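Lipoxygenase (Cyanothece sp., PDB 5EK8) is a 9R-lipoxygenase that uses a non-heme iron and probably adds molecular oxygen to polyunsaturated fatty acids. Local coordinates at residues K28-K33 / G189-A194; R245-F250 / Q341-F346; Y435-W440 / L555-R560. One frame throughout, in Å; residues are numbered along the deposited sequence.

Interaction 1 of 3, residues K28-K33 / G189-A194; sequences KLIEEK and GRKFQA
K191 NZ has its salt bridge with D185, just ahead of helix 188-214, and also lies close to K33 of the facing helix. The nearest atom of K33 is a methylene, with CD 4.0 Å from K191 NZ. The two ammonium nitrogens, K33 NZ and K191 NZ, lie 4.5 Å apart. They would probably repel each other mildly, and D185 can offset part of that charge.

The motif is a pair of antiparallel packed helices. The axes of 28-33 and 189-194 approach to 10.8 Å and run at 160° to each other. Helix 24-36 belongs to the N-terminal helical part, ahead of the run of strands from 53-61 to 152-160. Helix 188-214 follows those strands. The contact therefore brings together elements that precede and follow the β-rich region in the chain.

I30 is the apolar centre. Its CG2 meets the aliphatic chain of K191, 3.8 Å from K191 CD. That chain is extended beyond CG and slides past I30 in the opposite direction. CD1 of I30 goes to F192, at the ring edge and near its plane. I30 also touches V188 and Y195 of the same helix, which widens its apolar seat. In the same helix 188-214, R190 takes no part in the contact, and its NH1 bonds to the carbonyl of N667. R190 also touches I668, an iron ligand.

E31 covers a second corner of the F192 edge. Its CG stands anti to the carbonyl carbon (chi1 -71°), and the two side chains cross at about a right angle, with E31 at the edge of the ring. The carboxylate is turned 62° from the ring plane. The methylene does the touching: E31 CG lies 3.7 Å from F192 CZ.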
loop_
_atom_site.group_PDB
_atom_site.type_symbol
_atom_site.label_atom_id
_atom_site.label_comp_id
_atom_site.label_asym_id
_atom_site.label_seq_id
_atom_site.Cartn_x
_atom_site.Cartn_y
_atom_site.Cartn_z
ATOM N N LYS A 28 -14.046 -23.265 6.128
ATOM C CA LYS A 28 -13.998 -23.693 7.523
ATOM C C LYS A 28 -12.617 -23.417 8.126
ATOM O O LYS A 28 -12.513 -22.830 9.210
ATOM C CB LYS A 28 -14.352 -25.178 7.653
ATOM C CG LYS A 28 -14.306 -25.704 9.084
ATOM C CD LYS A 28 -15.082 -27.005 9.222
ATOM C CE LYS A 28 -15.041 -27.545 10.646
ATOM N NZ LYS A 28 -13.676 -27.990 11.049
ATOM N N LEU A 29 -11.563 -23.820 7.418
ATOM C CA LEU A 29 -10.210 -23.597 7.929
ATOM C C LEU A 29 -9.900 -22.120 8.125
ATOM O O LEU A 29 -9.310 -21.737 9.134
ATOM C CB LEU A 29 -9.174 -24.222 6.998
ATOM C CG LEU A 29 -9.064 -25.743 7.108
ATOM C CD1 LEU A 29 -7.819 -26.231 6.391
ATOM C CD2 LEU A 29 -9.071 -26.194 8.567
ATOM N N ILE A 30 -10.296 -21.296 7.160
ATOM C CA ILE A 30 -10.083 -19.857 7.245
ATOM C C ILE A 30 -10.798 -19.269 8.453
ATOM O O ILE A 30 -10.185 -18.601 9.289
ATOM C CB ILE A 30 -10.574 -19.135 5.976
ATOM C CG1 ILE A 30 -9.694 -19.494 4.781
ATOM C CG2 ILE A 30 -10.579 -17.634 6.188
ATOM C CD1 ILE A 30 -10.123 -18.828 3.491
ATOM N N GLU A 31 -12.098 -19.531 8.542
ATOM C CA GLU A 31 -12.920 -18.996 9.619
ATOM C C GLU A 31 -12.402 -19.412 10.992
ATOM O O GLU A 31 -12.396 -18.614 11.935
ATOM C CB GLU A 31 -14.375 -19.440 9.443
ATOM C CG GLU A 31 -15.088 -18.766 8.280
ATOM C CD GLU A 31 -16.506 -19.282 8.071
ATOM O OE1 GLU A 31 -16.715 -20.514 8.123
ATOM O OE2 GLU A 31 -17.415 -18.452 7.852
ATOM N N GLU A 32 -11.955 -20.657 11.107
ATOM C CA GLU A 32 -11.473 -21.126 12.396
ATOM C C GLU A 32 -10.119 -20.506 12.714
ATOM O O GLU A 32 -9.878 -20.114 13.852
ATOM C CB GLU A 32 -11.422 -22.652 12.429
ATOM C CG GLU A 32 -12.782 -23.246 12.785
ATOM C CD GLU A 32 -12.878 -24.738 12.555
ATOM O OE1 GLU A 32 -11.828 -25.382 12.340
ATOM O OE2 GLU A 32 -14.013 -25.262 12.588
ATOM N N LYS A 33 -9.265 -20.378 11.700
ATOM C CA LYS A 33 -8.001 -19.653 11.839
ATOM C C LYS A 33 -8.247 -18.265 12.406
ATOM O O LYS A 33 -7.513 -17.796 13.276
ATOM C CB LYS A 33 -7.289 -19.547 10.490
ATOM C CG LYS A 33 -5.897 -18.932 10.545
ATOM C CD LYS A 33 -5.299 -18.885 9.143
ATOM C CE LYS A 33 -3.788 -18.686 9.165
ATOM N NZ LYS A 33 -3.163 -18.970 7.837
ATOM N N GLY A 189 -13.636 -11.848 5.257
ATOM C CA GLY A 189 -14.316 -11.365 4.070
ATOM C C GLY A 189 -13.347 -11.057 2.945
ATOM O O GLY A 189 -13.528 -11.517 1.820
ATOM N N ARG A 190 -12.322 -10.270 3.260
ATOM C CA ARG A 190 -11.253 -9.932 2.323
ATOM C C ARG A 190 -10.629 -11.194 1.719
ATOM O O ARG A 190 -10.430 -11.289 0.498
ATOM C CB ARG A 190 -10.202 -9.073 3.044
ATOM C CG ARG A 190 -8.838 -8.980 2.384
ATOM C CD ARG A 190 -8.912 -8.367 0.995
ATOM N NE ARG A 190 -7.602 -8.327 0.348
ATOM C CZ ARG A 190 -6.919 -9.404 -0.034
ATOM N NH1 ARG A 190 -5.736 -9.270 -0.618
ATOM N NH2 ARG A 190 -7.413 -10.620 0.164
ATOM N N LYS A 191 -10.352 -12.172 2.578
ATOM C CA LYS A 191 -9.848 -13.473 2.147
ATOM C C LYS A 191 -10.804 -14.173 1.176
ATOM O O LYS A 191 -10.399 -14.621 0.101
ATOM C CB LYS A 191 -9.600 -14.374 3.358
ATOM C CG LYS A 191 -8.470 -13.929 4.268
ATOM C CD LYS A 191 -7.968 -15.092 5.111
ATOM C CE LYS A 191 -6.773 -14.696 5.980
ATOM N NZ LYS A 191 -6.189 -15.879 6.703
ATOM N N PHE A 192 -12.075 -14.254 1.564
ATOM C CA PHE A 192 -13.091 -14.929 0.763
ATOM C C PHE A 192 -13.252 -14.296 -0.617
ATOM O O PHE A 192 -13.300 -14.998 -1.629
ATOM C CB PHE A 192 -14.432 -14.924 1.495
ATOM C CG PHE A 192 -14.489 -15.868 2.659
ATOM C CD1 PHE A 192 -13.541 -16.865 2.807
ATOM C CD2 PHE A 192 -15.494 -15.762 3.603
ATOM C CE1 PHE A 192 -13.592 -17.738 3.881
ATOM C CE2 PHE A 192 -15.554 -16.634 4.678
ATOM C CZ PHE A 192 -14.603 -17.624 4.815
ATOM N N GLN A 193 -13.331 -12.970 -0.652
ATOM C CA GLN A 193 -13.404 -12.246 -1.917
ATOM C C GLN A 193 -12.181 -12.545 -2.775
ATOM O O GLN A 193 -12.298 -12.782 -3.985
ATOM C CB GLN A 193 -13.520 -10.740 -1.684
ATOM C CG GLN A 193 -14.864 -10.299 -1.151
ATOM C CD GLN A 193 -15.175 -8.865 -1.520
ATOM O OE1 GLN A 193 -14.488 -8.268 -2.353
ATOM N NE2 GLN A 193 -16.212 -8.300 -0.903
ATOM N N ALA A 194 -11.012 -12.546 -2.145
ATOM C CA ALA A 194 -9.786 -12.832 -2.880
ATOM C C ALA A 194 -9.853 -14.198 -3.555
ATOM O O ALA A 194 -9.665 -14.315 -4.771
ATOM C CB ALA A 194 -8.577 -12.757 -1.958
#

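Interaction 2 of 3, residues R245-F250 / Q341-F346; sequences RSDEYF and QAKRIF
K343 leaves its helix with CG anti to the carbonyl carbon, then bends at chi3 (-63°) and carries NZ to the start of helix 247-256. F250 turns its ring toward that chain by setting CG anti to its backbone N (chi1 178°). The contact joins the first turn of helix 247-256 to the long helix 337-377, near strands 291-300 and 303-313.

NZ of K343 makes two bonds here. One is a salt bridge to D247, with K343 NZ 2.7 Å from OD2. The other goes to a main-chain carbonyl, with K343 NZ 3.0 Å from R245 O. S246 between them is the N-cap residue, and its OG bonds to Y243 O. D247 OD2 has a second donor in W339 NE1.

Nearer the backbone, K343 CG lies over one face of the F250 ring. This is a CH-pi contact: K343 CG is 3.9 Å from the ring centroid. At its far end, F250 meets F346, with CZ 3.5 Å from F346 CD2. The two rings are inclined at 61°. F297 and I309 of the neighbouring strands add further apolar contacts to F250.

K343 is buried, so its charge needs partners. The carboxylate of D247 probably balances it, the carbonyl of R245 takes a second N-H, while the CH-pi contact gives the lysine's methylenes an apolar neighbour.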
loop_
_atom_site.group_PDB
_atom_site.type_symbol
_atom_site.label_atom_id
_atom_site.label_comp_id
_atom_site.label_asym_id
_atom_site.label_seq_id
_atom_site.Cartn_x
_atom_site.Cartn_y
_atom_site.Cartn_z
ATOM N N ARG A 245 -9.259 5.834 -28.465
ATOM C CA ARG A 245 -8.008 6.133 -29.166
ATOM C C ARG A 245 -7.917 7.618 -29.556
ATOM O O ARG A 245 -6.897 8.066 -30.080
ATOM C CB ARG A 245 -7.853 5.260 -30.416
ATOM C CG ARG A 245 -8.149 3.782 -30.218
ATOM C CD ARG A 245 -7.236 3.109 -29.210
ATOM N NE ARG A 245 -8.014 2.376 -28.208
ATOM C CZ ARG A 245 -8.161 1.052 -28.165
ATOM N NH1 ARG A 245 -7.575 0.280 -29.065
ATOM N NH2 ARG A 245 -8.894 0.496 -27.209
ATOM N N SER A 246 -8.975 8.378 -29.279
ATOM C CA SER A 246 -9.040 9.792 -29.660
ATOM C C SER A 246 -8.185 10.696 -28.769
ATOM O O SER A 246 -7.755 10.290 -27.694
ATOM C CB SER A 246 -10.488 10.278 -29.632
ATOM O OG SER A 246 -10.996 10.265 -28.310
ATOM N N ASP A 247 -7.949 11.924 -29.227
ATOM C CA ASP A 247 -7.141 12.895 -28.490
ATOM C C ASP A 247 -7.810 13.360 -27.197
ATOM O O ASP A 247 -7.142 13.547 -26.172
ATOM C CB ASP A 247 -6.830 14.111 -29.369
ATOM C CG ASP A 247 -5.873 13.785 -30.500
ATOM O OD1 ASP A 247 -5.690 14.643 -31.394
ATOM O OD2 ASP A 247 -5.314 12.666 -30.501
ATOM N N GLU A 248 -9.123 13.558 -27.261
ATOM C CA GLU A 248 -9.903 13.996 -26.108
ATOM C C GLU A 248 -9.732 13.020 -24.949
ATOM O O GLU A 248 -9.515 13.416 -23.795
ATOM C CB GLU A 248 -11.386 14.123 -26.477
ATOM C CG GLU A 248 -11.697 15.132 -27.590
ATOM C CD GLU A 248 -11.308 14.636 -28.976
ATOM O OE1 GLU A 248 -11.031 13.428 -29.126
ATOM O OE2 GLU A 248 -11.272 15.456 -29.914
ATOM N N TYR A 249 -9.816 11.737 -25.276
ATOM C CA TYR A 249 -9.707 10.685 -24.280
ATOM C C TYR A 249 -8.270 10.552 -23.789
ATOM O O TYR A 249 -8.034 10.278 -22.612
ATOM C CB TYR A 249 -10.206 9.351 -24.843
ATOM C CG TYR A 249 -10.379 8.300 -23.775
ATOM C CD1 TYR A 249 -11.422 8.385 -22.859
ATOM C CD2 TYR A 249 -9.493 7.235 -23.668
ATOM C CE1 TYR A 249 -11.579 7.439 -21.867
ATOM C CE2 TYR A 249 -9.641 6.283 -22.683
ATOM C CZ TYR A 249 -10.685 6.387 -21.782
ATOM O OH TYR A 249 -10.836 5.434 -20.798
ATOM N N PHE A 250 -7.319 10.746 -24.701
ATOM C CA PHE A 250 -5.900 10.733 -24.360
ATOM C C PHE A 250 -5.609 11.757 -23.271
ATOM O O PHE A 250 -4.979 11.443 -22.253
ATOM C CB PHE A 250 -5.050 11.015 -25.600
ATOM C CG PHE A 250 -3.572 11.056 -25.333
ATOM C CD1 PHE A 250 -2.901 12.266 -25.254
ATOM C CD2 PHE A 250 -2.850 9.883 -25.170
ATOM C CE1 PHE A 250 -1.537 12.306 -25.019
ATOM C CE2 PHE A 250 -1.485 9.918 -24.933
ATOM C CZ PHE A 250 -0.828 11.131 -24.857
ATOM N N GLN A 341 0.175 5.618 -32.724
ATOM C CA GLN A 341 1.198 4.742 -32.159
ATOM C C GLN A 341 2.034 5.469 -31.100
ATOM O O GLN A 341 2.399 4.884 -30.074
ATOM C CB GLN A 341 2.091 4.191 -33.276
ATOM C CG GLN A 341 1.378 3.173 -34.164
ATOM C CD GLN A 341 1.972 3.080 -35.559
ATOM O OE1 GLN A 341 3.007 3.677 -35.853
ATOM N NE2 GLN A 341 1.306 2.334 -36.431
ATOM N N ALA A 342 2.319 6.747 -31.345
ATOM C CA ALA A 342 2.982 7.579 -30.345
ATOM C C ALA A 342 2.139 7.659 -29.073
ATOM O O ALA A 342 2.658 7.514 -27.958
ATOM C CB ALA A 342 3.252 8.973 -30.894
ATOM N N LYS A 343 0.836 7.879 -29.241
ATOM C CA LYS A 343 -0.065 7.978 -28.094
ATOM C C LYS A 343 -0.092 6.677 -27.294
ATOM O O LYS A 343 -0.125 6.690 -26.057
ATOM C CB LYS A 343 -1.478 8.355 -28.546
ATOM C CG LYS A 343 -1.689 9.848 -28.727
ATOM C CD LYS A 343 -3.123 10.167 -29.119
ATOM C CE LYS A 343 -3.478 9.557 -30.467
ATOM N NZ LYS A 343 -4.783 10.058 -30.986
ATOM N N ARG A 344 -0.065 5.551 -27.999
ATOM C CA ARG A 344 -0.030 4.265 -27.310
ATOM C C ARG A 344 1.277 4.083 -26.522
ATOM O O ARG A 344 1.264 3.629 -25.368
ATOM C CB ARG A 344 -0.210 3.119 -28.305
ATOM C CG ARG A 344 -0.245 1.743 -27.657
ATOM C CD ARG A 344 -0.425 0.675 -28.708
ATOM N NE ARG A 344 -0.235 -0.672 -28.184
ATOM C CZ ARG A 344 0.028 -1.725 -28.952
ATOM N NH1 ARG A 344 0.141 -1.571 -30.265
ATOM N NH2 ARG A 344 0.184 -2.926 -28.410
ATOM N N ILE A 345 2.399 4.437 -27.151
ATOM C CA ILE A 345 3.706 4.344 -26.497
ATOM C C ILE A 345 3.743 5.177 -25.211
ATOM O O ILE A 345 4.164 4.692 -24.147
ATOM C CB ILE A 345 4.843 4.798 -27.434
ATOM C CG1 ILE A 345 5.041 3.776 -28.554
ATOM C CG2 ILE A 345 6.137 4.954 -26.655
ATOM C CD1 ILE A 345 6.219 4.067 -29.449
ATOM N N PHE A 346 3.286 6.424 -25.311
ATOM C CA PHE A 346 3.140 7.263 -24.132
ATOM C C PHE A 346 2.301 6.566 -23.076
ATOM O O PHE A 346 2.676 6.542 -21.904
ATOM C CB PHE A 346 2.501 8.606 -24.475
ATOM C CG PHE A 346 2.382 9.528 -23.294
ATOM C CD1 PHE A 346 3.428 10.368 -22.951
ATOM C CD2 PHE A 346 1.236 9.547 -22.519
ATOM C CE1 PHE A 346 3.330 11.213 -21.859
ATOM C CE2 PHE A 346 1.132 10.389 -21.428
ATOM C CZ PHE A 346 2.178 11.226 -21.100
#

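Interaction 3 of 3, residues Y435-W440 / L555-R560; sequences YDWKDW and LKQCCR
Q557 reaches from its helix into a type II beta turn and bonds both of the turn's end carbonyls with one nitrogen. Its NE2 is 2.8 Å from W437 O and 2.9 Å from W440 O. The first bond is nearly straight, 168° at the hydrogen, and lies in the amide plane. The second is more bent, with W440 O tilted from that plane. It uses a lone pair of the carbonyl. The turn's own bond, W440 N to W437 O, is weak, so the glutamine probably does much of the bracing.

The amide's other end is fixed too. R560, nearly one turn further along helix 549-574, grips OE1 side-on with NE and NH2, each at 3.0 Å from Q557 OE1. This double hold should keep the amide from flipping. A leucine here would probably leave the carbonyls of W437 and W440 without their shared donor and R560 without its acceptor, and the turn would be freer to move.

W437 packs beside the same helix. Its CG sits between the backbone N and the carbonyl carbon (chi1 52°), which lays the indole against C558. The sulfur is over the five-membered ring, with C558 SG 4.2 Å from its centroid. C558 CB covers the same face, while Q557 CG meets the ring edge at CE3. NE1 of W437 bonds to R539 O. Just before W437, D436 OD2 accepts from K438 N in an Asx turn and forms a salt bridge with R539.

W440 packs against H561 and H565 of helix 549-574, which also bears the iron ligands H570 and N574. The contact thus ties a loop to a metal-bearing helix. In this buried place, a neutral amide satisfies main-chain carbonyls, and R560's charge on OE1 probably polarises it and strengthens NE2 as a donor.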
loop_
_atom_site.group_PDB
_atom_site.type_symbol
_atom_site.label_atom_id
_atom_site.label_comp_id
_atom_site.label_asym_id
_atom_site.label_seq_id
_atom_site.Cartn_x
_atom_site.Cartn_y
_atom_site.Cartn_z
ATOM N N TYR A 435 9.841 10.976 -0.129
ATOM C CA TYR A 435 8.456 11.126 0.321
ATOM C C TYR A 435 8.357 11.449 1.802
ATOM O O TYR A 435 8.763 10.653 2.646
ATOM C CB TYR A 435 7.650 9.859 0.020
ATOM C CG TYR A 435 7.376 9.627 -1.450
ATOM C CD1 TYR A 435 7.274 10.691 -2.334
ATOM C CD2 TYR A 435 7.216 8.337 -1.952
ATOM C CE1 TYR A 435 7.021 10.479 -3.683
ATOM C CE2 TYR A 435 6.958 8.112 -3.304
ATOM C CZ TYR A 435 6.866 9.191 -4.161
ATOM O OH TYR A 435 6.622 8.993 -5.498
ATOM N N ASP A 436 7.815 12.623 2.114
ATOM C CA ASP A 436 7.586 13.019 3.501
ATOM C C ASP A 436 6.166 13.574 3.672
ATOM O O ASP A 436 5.501 13.907 2.693
ATOM C CB ASP A 436 8.633 14.050 3.944
ATOM C CG ASP A 436 8.470 14.469 5.394
ATOM O OD1 ASP A 436 8.583 13.597 6.281
ATOM O OD2 ASP A 436 8.217 15.667 5.644
ATOM N N TRP A 437 5.710 13.670 4.918
ATOM C CA TRP A 437 4.355 14.117 5.222
ATOM C C TRP A 437 4.207 15.636 5.329
ATOM O O TRP A 437 3.109 16.162 5.153
ATOM C CB TRP A 437 3.883 13.481 6.530
ATOM C CG TRP A 437 4.846 13.685 7.662
ATOM C CD1 TRP A 437 5.845 12.841 8.046
ATOM C CD2 TRP A 437 4.906 14.809 8.554
ATOM N NE1 TRP A 437 6.518 13.365 9.122
ATOM C CE2 TRP A 437 5.963 14.573 9.452
ATOM C CE3 TRP A 437 4.166 15.987 8.680
ATOM C CZ2 TRP A 437 6.304 15.475 10.462
ATOM C CZ3 TRP A 437 4.510 16.884 9.680
ATOM C CH2 TRP A 437 5.566 16.621 10.559
ATOM N N LYS A 438 5.303 16.335 5.612
ATOM C CA LYS A 438 5.225 17.752 5.971
ATOM C C LYS A 438 4.903 18.668 4.797
ATOM O O LYS A 438 5.453 18.518 3.704
ATOM C CB LYS A 438 6.529 18.209 6.632
ATOM C CG LYS A 438 6.348 19.447 7.496
ATOM C CD LYS A 438 7.608 19.813 8.255
ATOM C CE LYS A 438 7.326 20.891 9.289
ATOM N NZ LYS A 438 8.566 21.300 10.003
ATOM N N ASP A 439 3.997 19.615 5.049
ATOM C CA ASP A 439 3.567 20.618 4.073
ATOM C C ASP A 439 3.018 20.011 2.778
ATOM O O ASP A 439 2.879 20.702 1.766
ATOM C CB ASP A 439 4.720 21.574 3.747
ATOM C CG ASP A 439 4.881 22.680 4.786
ATOM O OD1 ASP A 439 4.342 22.540 5.905
ATOM O OD2 ASP A 439 5.554 23.689 4.477
ATOM N N TRP A 440 2.697 18.722 2.817
ATOM C CA TRP A 440 2.159 18.034 1.653
ATOM C C TRP A 440 0.682 18.380 1.465
ATOM O O TRP A 440 -0.102 18.334 2.413
ATOM C CB TRP A 440 2.345 16.519 1.794
ATOM C CG TRP A 440 2.074 15.747 0.536
ATOM C CD1 TRP A 440 2.997 15.279 -0.351
ATOM C CD2 TRP A 440 0.794 15.351 0.029
ATOM N NE1 TRP A 440 2.374 14.612 -1.378
ATOM C CE2 TRP A 440 1.020 14.646 -1.172
ATOM C CE3 TRP A 440 -0.521 15.523 0.472
ATOM C CZ2 TRP A 440 -0.020 14.117 -1.935
ATOM C CZ3 TRP A 440 -1.550 15.000 -0.286
ATOM C CH2 TRP A 440 -1.293 14.302 -1.474
ATOM N N LEU A 555 1.343 16.564 13.792
ATOM C CA LEU A 555 0.624 15.302 13.891
ATOM C C LEU A 555 -0.633 15.303 13.025
ATOM O O LEU A 555 -0.900 14.333 12.322
ATOM C CB LEU A 555 0.263 15.006 15.346
ATOM C CG LEU A 555 -0.288 13.600 15.588
ATOM C CD1 LEU A 555 0.696 12.555 15.067
ATOM C CD2 LEU A 555 -0.579 13.385 17.066
ATOM N N LYS A 556 -1.392 16.393 13.075
ATOM C CA LYS A 556 -2.589 16.541 12.252
ATOM C C LYS A 556 -2.257 16.396 10.769
ATOM O O LYS A 556 -2.984 15.736 10.022
ATOM C CB LYS A 556 -3.257 17.894 12.513
ATOM C CG LYS A 556 -3.824 18.047 13.912
ATOM C CD LYS A 556 -3.839 19.501 14.341
ATOM C CE LYS A 556 -5.087 20.215 13.870
ATOM N NZ LYS A 556 -6.252 19.910 14.735
ATOM N N GLN A 557 -1.152 17.006 10.349
ATOM C CA GLN A 557 -0.747 16.934 8.947
ATOM C C GLN A 557 -0.337 15.518 8.554
ATOM O O GLN A 557 -0.702 15.033 7.482
ATOM C CB GLN A 557 0.396 17.915 8.661
ATOM C CG GLN A 557 1.074 17.722 7.303
ATOM C CD GLN A 557 0.107 17.811 6.122
ATOM O OE1 GLN A 557 -0.973 18.391 6.224
ATOM N NE2 GLN A 557 0.502 17.232 4.993
ATOM N N CYS A 558 0.420 14.860 9.426
ATOM C CA CYS A 558 0.846 13.489 9.173
ATOM C C CYS A 558 -0.376 12.574 9.048
ATOM O O CYS A 558 -0.444 11.708 8.169
ATOM C CB CYS A 558 1.776 13.005 10.288
ATOM S SG CYS A 558 2.520 11.377 10.013
ATOM N N CYS A 559 -1.347 12.791 9.926
ATOM C CA CYS A 559 -2.590 12.032 9.913
ATOM C C CYS A 559 -3.360 12.237 8.609
ATOM O O CYS A 559 -3.826 11.268 7.995
ATOM C CB CYS A 559 -3.450 12.423 11.110
ATOM S SG CYS A 559 -2.817 11.815 12.702
ATOM N N ARG A 560 -3.480 13.497 8.191
ATOM C CA ARG A 560 -4.080 13.832 6.898
ATOM C C ARG A 560 -3.391 13.098 5.751
ATOM O O ARG A 560 -4.045 12.529 4.876
ATOM C CB ARG A 560 -4.012 15.339 6.640
ATOM C CG ARG A 560 -5.104 16.154 7.301
ATOM C CD ARG A 560 -5.089 17.585 6.779
ATOM N NE ARG A 560 -3.862 18.305 7.123
ATOM C CZ ARG A 560 -3.717 19.071 8.202
ATOM N NH1 ARG A 560 -4.720 19.218 9.056
ATOM N NH2 ARG A 560 -2.567 19.691 8.429
#

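Overall arrangement
The three contacts lie far apart, with centres 35 to 42 Å from one another, and share no helix or strand. Interaction 1 is a surface contact. It is mainly apolar across the helices, with the aliphatic part of K191 in the packing and K33 and E31 at the margin. Interaction 2 is partly buried and relies on a salt bridge beside aromatic packing. Interaction 3 is buried: a neutral amide of the helix holds the loop, and the loop's indole packs on a cysteine. Interactions 2 and 3 each use a helix that supplies iron ligands: 337-377 bears H359 and H364, and 549-574 bears H570 and N574. Interaction 1 lies across the chain's centre from interaction 3, and its helix 188-214 touches the C-terminal I668.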